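Local coordinates for protein branched-chain-amino-acid aminotransferase (Pseudomonas sp. UW4, PDB 6JIF) that probably transfers the amino group between branched-chain amino acids and 2-oxoglutarate, using pyridoxal 5'-phosphate as its cofactor, at residues 118-121 / 122-126; 273-276 / 277-281. One frame throughout, in Å; residues are numbered along the deposited sequence.

Contact 1: residues 118-121 / 122-126; sequences EQFI and EACKA
The Phe120 ring meets the thiol of Cys124 one helical turn on. The sulfur comes neither squarely over the face nor at the edge but on a slant, 33° off the ring normal, with Cys124 SG 4.2 Å from the ring centroid. It leans toward one side of the ring, where CE1 of Phe120 is the nearest atom to Cys124 SG at 3.7 Å. Around the ring also stand Asn99, Ala100 and Met103 of helix 96-109, and Met81 and Pro148 of the sheet. With CG opposite the backbone N (chi1 -177°), Phe120 keeps its ring beside its own carbonyl carbon, on the flank where Cys124 follows. The Cys124 side chain also packs on Met81, Leu146 and Ile169, and Ala123 on Ile169, so this flank of helix 117-130 faces the antiparallel sheet.

Regular i to i+4 bonds carry the backbone, such as Cys124 N to Phe120 O at 3.0 Å and Lys125 N to Ile121 O at 2.9 Å. On the outer side, Lys125 runs over the last of these carbonyls, its CG 3.4 Å from Ile121 O. Its CD then passes across the Ile121 branch, 4.1 Å from CG2 of Ile121. Glu122 has CG beside its own backbone N (chi1 -74°), which sets Glu122 CG 3.3 Å from Glu118 O; the chain then bends at chi2.

That bend also brings two carboxylates near each other, Glu118 OE1 lying 4.6 Å from Glu122 OE2. Both residues are exposed, so water can be expected to screen them, though the proximity may raise the proton affinity of one slightly. The helix thus divides by chemistry: sulfur and aromatic carbon hold the sheet side, while like charges and a lysine's methylenes occupy the outer one.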
loop_
_atom_site.group_PDB
_atom_site.type_symbol
_atom_site.label_atom_id
_atom_site.label_comp_id
_atom_site.label_asym_id
_atom_site.label_seq_id
_atom_site.Cartn_x
_atom_site.Cartn_y
_atom_site.Cartn_z
ATOM N N GLU B 118 -10.127 21.198 13.524
ATOM C CA GLU B 118 -10.760 22.440 13.063
ATOM C C GLU B 118 -10.179 22.874 11.725
ATOM O O GLU B 118 -10.926 23.266 10.835
ATOM C CB GLU B 118 -10.662 23.555 14.115
ATOM C CG GLU B 118 -11.611 23.307 15.319
ATOM C CD GLU B 118 -13.072 22.937 14.891
ATOM O OE1 GLU B 118 -13.759 23.751 14.215
ATOM O OE2 GLU B 118 -13.534 21.811 15.219
ATOM N N GLN B 119 -8.860 22.693 11.526
ATOM C CA GLN B 119 -8.243 22.913 10.215
ATOM C C GLN B 119 -8.892 22.035 9.139
ATOM O O GLN B 119 -9.236 22.502 8.033
ATOM C CB GLN B 119 -6.739 22.650 10.333
ATOM C CG GLN B 119 -5.854 22.733 9.059
ATOM C CD GLN B 119 -4.324 22.382 9.312
ATOM O OE1 GLN B 119 -3.910 22.014 10.439
ATOM N NE2 GLN B 119 -3.504 22.512 8.254
ATOM N N PHE B 120 -9.060 20.743 9.457
ATOM C CA PHE B 120 -9.635 19.799 8.511
ATOM C C PHE B 120 -11.033 20.231 8.102
ATOM O O PHE B 120 -11.336 20.328 6.904
ATOM C CB PHE B 120 -9.623 18.396 9.142
ATOM C CG PHE B 120 -10.141 17.288 8.235
ATOM C CD1 PHE B 120 -11.526 17.037 8.142
ATOM C CD2 PHE B 120 -9.281 16.513 7.494
ATOM C CE1 PHE B 120 -12.021 16.010 7.340
ATOM C CE2 PHE B 120 -9.753 15.501 6.682
ATOM C CZ PHE B 120 -11.107 15.232 6.605
ATOM N N ILE B 121 -11.898 20.510 9.087
ATOM C CA ILE B 121 -13.296 20.802 8.770
ATOM C C ILE B 121 -13.411 22.111 8.010
ATOM O O ILE B 121 -14.162 22.193 7.031
ATOM C CB ILE B 121 -14.159 20.792 10.044
ATOM C CG1 ILE B 121 -14.113 19.410 10.712
ATOM C CG2 ILE B 121 -15.575 21.308 9.738
ATOM C CD1 ILE B 121 -14.959 19.327 11.980
ATOM N N GLU B 122 -12.627 23.135 8.404
ATOM C CA GLU B 122 -12.634 24.413 7.696
ATOM C C GLU B 122 -12.178 24.254 6.249
ATOM O O GLU B 122 -12.728 24.901 5.351
ATOM C CB GLU B 122 -11.743 25.445 8.409
ATOM C CG GLU B 122 -12.357 25.985 9.688
ATOM C CD GLU B 122 -13.797 26.489 9.547
ATOM O OE1 GLU B 122 -14.158 27.155 8.548
ATOM O OE2 GLU B 122 -14.584 26.224 10.475
ATOM N N ALA B 123 -11.179 23.418 6.000
ATOM C CA ALA B 123 -10.756 23.185 4.622
ATOM C C ALA B 123 -11.873 22.541 3.817
ATOM O O ALA B 123 -12.107 22.900 2.650
ATOM C CB ALA B 123 -9.518 22.295 4.565
ATOM N N CYS B 124 -12.556 21.574 4.421
ATOM C CA CYS B 124 -13.658 20.917 3.717
ATOM C C CYS B 124 -14.747 21.909 3.385
ATOM O O CYS B 124 -15.269 21.914 2.254
ATOM C CB CYS B 124 -14.239 19.784 4.547
ATOM S SG CYS B 124 -13.178 18.330 4.767
ATOM N N LYS B 125 -15.110 22.755 4.363
ATOM C CA LYS B 125 -16.148 23.764 4.145
ATOM C C LYS B 125 -15.752 24.744 3.049
ATOM O O LYS B 125 -16.575 25.097 2.204
ATOM C CB LYS B 125 -16.460 24.520 5.444
ATOM C CG LYS B 125 -17.136 23.665 6.506
ATOM C CD LYS B 125 -17.371 24.436 7.766
ATOM C CE LYS B 125 -18.570 25.355 7.640
ATOM N NZ LYS B 125 -18.561 26.149 8.873
ATOM N N ALA B 126 -14.486 25.146 3.008
ATOM C CA ALA B 126 -14.045 26.062 1.958
ATOM C C ALA B 126 -14.150 25.413 0.584
ATOM O O ALA B 126 -14.539 26.067 -0.380
ATOM C CB ALA B 126 -12.599 26.512 2.229
#

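Contact 2: residues 273-276 / 277-281; sequences IELA and KTRLG
Leu280 N and Arg279 N both bond to Leu275 O, where helix 267-278 of a beta-alpha-beta unit (strands 255-258 and 284-287) runs out. The Leu280 N-H meets Leu275 O nearly along the C=O axis at 2.9 Å, and the Arg279 N-H arrives tilted out of the carbonyl plane at 2.8 Å. This i+5 bond beside the usual i+4 one widens the last turn. Leu280 bends back over it, CG 3.6 Å from Leu275 O and CD1 4.1 Å from Ala276 CA. With an alanine here, CG and both methyls would be missing, and the carbonyl of Leu275 would probably lose most of the apolar cover Leu280 gives it and Leu337 of helix 332-346 a packing partner.

Leu275 CD2 also meets Arg279 CG at 3.9 Å; farther out, the Arg279 guanidinium bonds to Glu350 O. Gly281 follows with positive phi, and a backbone bond between Ala276 and Met282 leads the chain toward strand 284-287. Ile273 CG2 lies alongside Lys277 CE at 3.7 Å. Thr278 OG1, between its own N and carbonyl carbon (chi1 69°), donates a 2.7 Å hydrogen bond to Glu274 O from above the carbonyl plane, on the face opposite Thr278 N, which bonds to the same oxygen.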
loop_
_atom_site.group_PDB
_atom_site.type_symbol
_atom_site.label_atom_id
_atom_site.label_comp_id
_atom_site.label_asym_id
_atom_site.label_seq_id
_atom_site.Cartn_x
_atom_site.Cartn_y
_atom_site.Cartn_z
ATOM N N ILE B 273 -24.989 2.289 13.448
ATOM C CA ILE B 273 -25.038 1.762 14.817
ATOM C C ILE B 273 -25.749 2.746 15.728
ATOM O O ILE B 273 -26.620 2.367 16.523
ATOM C CB ILE B 273 -23.626 1.402 15.326
ATOM C CG1 ILE B 273 -23.130 0.128 14.625
ATOM C CG2 ILE B 273 -23.602 1.212 16.860
ATOM C CD1 ILE B 273 -21.641 -0.167 14.795
ATOM N N GLU B 274 -25.396 4.038 15.611
ATOM C CA GLU B 274 -25.995 5.055 16.474
ATOM C C GLU B 274 -27.474 5.256 16.152
ATOM O O GLU B 274 -28.294 5.404 17.062
ATOM C CB GLU B 274 -25.191 6.360 16.362
ATOM C CG GLU B 274 -23.859 6.173 17.178
ATOM C CD GLU B 274 -22.703 7.186 17.003
ATOM O OE1 GLU B 274 -22.515 7.805 15.938
ATOM O OE2 GLU B 274 -21.900 7.282 17.976
ATOM N N LEU B 275 -27.853 5.234 14.867
ATOM C CA LEU B 275 -29.268 5.421 14.548
ATOM C C LEU B 275 -30.070 4.201 14.965
ATOM O O LEU B 275 -31.176 4.333 15.468
ATOM C CB LEU B 275 -29.476 5.707 13.062
ATOM C CG LEU B 275 -28.944 7.071 12.608
ATOM C CD1 LEU B 275 -28.919 7.073 11.078
ATOM C CD2 LEU B 275 -29.791 8.241 13.165
ATOM N N ALA B 276 -29.508 3.002 14.766
ATOM C CA ALA B 276 -30.165 1.785 15.208
ATOM C C ALA B 276 -30.444 1.846 16.698
ATOM O O ALA B 276 -31.546 1.529 17.141
ATOM C CB ALA B 276 -29.263 0.559 14.884
ATOM N N LYS B 277 -29.440 2.248 17.497
ATOM C CA LYS B 277 -29.601 2.242 18.949
ATOM C C LYS B 277 -30.493 3.366 19.436
ATOM O O LYS B 277 -31.304 3.163 20.347
ATOM C CB LYS B 277 -28.250 2.352 19.636
ATOM C CG LYS B 277 -27.447 1.081 19.638
ATOM C CD LYS B 277 -26.188 1.335 20.557
ATOM C CE LYS B 277 -24.979 0.451 20.195
ATOM N NZ LYS B 277 -23.720 0.974 20.836
ATOM N N THR B 278 -30.294 4.581 18.925
ATOM C CA THR B 278 -30.933 5.742 19.521
ATOM C C THR B 278 -32.166 6.230 18.764
ATOM O O THR B 278 -32.887 7.093 19.288
ATOM C CB THR B 278 -29.939 6.897 19.656
ATOM O OG1 THR B 278 -29.609 7.373 18.349
ATOM C CG2 THR B 278 -28.659 6.368 20.300
ATOM N N ARG B 279 -32.387 5.784 17.531
ATOM C CA ARG B 279 -33.558 6.245 16.794
ATOM C C ARG B 279 -34.499 5.135 16.344
ATOM O O ARG B 279 -35.695 5.405 16.125
ATOM C CB ARG B 279 -33.124 7.113 15.582
ATOM C CG ARG B 279 -32.513 8.486 15.984
ATOM C CD ARG B 279 -33.549 9.399 16.573
ATOM N NE ARG B 279 -32.938 10.718 16.786
ATOM C CZ ARG B 279 -32.852 11.662 15.849
ATOM N NH1 ARG B 279 -33.361 11.453 14.656
ATOM N NH2 ARG B 279 -32.258 12.834 16.124
ATOM N N LEU B 280 -33.997 3.915 16.113
ATOM C CA LEU B 280 -34.828 2.845 15.562
ATOM C C LEU B 280 -35.200 1.768 16.568
ATOM O O LEU B 280 -35.842 0.793 16.180
ATOM C CB LEU B 280 -34.105 2.181 14.381
ATOM C CG LEU B 280 -33.805 3.240 13.331
ATOM C CD1 LEU B 280 -32.831 2.770 12.306
ATOM C CD2 LEU B 280 -35.167 3.640 12.686
ATOM N N GLY B 281 -34.772 1.897 17.823
ATOM C CA GLY B 281 -35.084 0.939 18.867
ATOM C C GLY B 281 -34.483 -0.427 18.638
ATOM O O GLY B 281 -35.072 -1.427 19.051
#

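Contact 1 comes first along the chain, in helix 117-130 against the seven-stranded antiparallel sheet. Contact 2 follows in helix 267-278 and its exit turn, beside the mixed sheet. The two do not touch: their centres are 28 Å apart and their nearest atoms about 14 Å. Neither touches the cofactor, though the side chains of Phe120 and Ile273 each lie about 11 Å from the bound pyridoxal-5'-phosphate. Helix 96-109, next to contact 1, carries the pocket residue Arg102, and helix 267-278 begins at pocket residues Ile267 and Thr268. Both parts of the class IV aminotransferase fold therefore reach the cofactor through helices near these contacts.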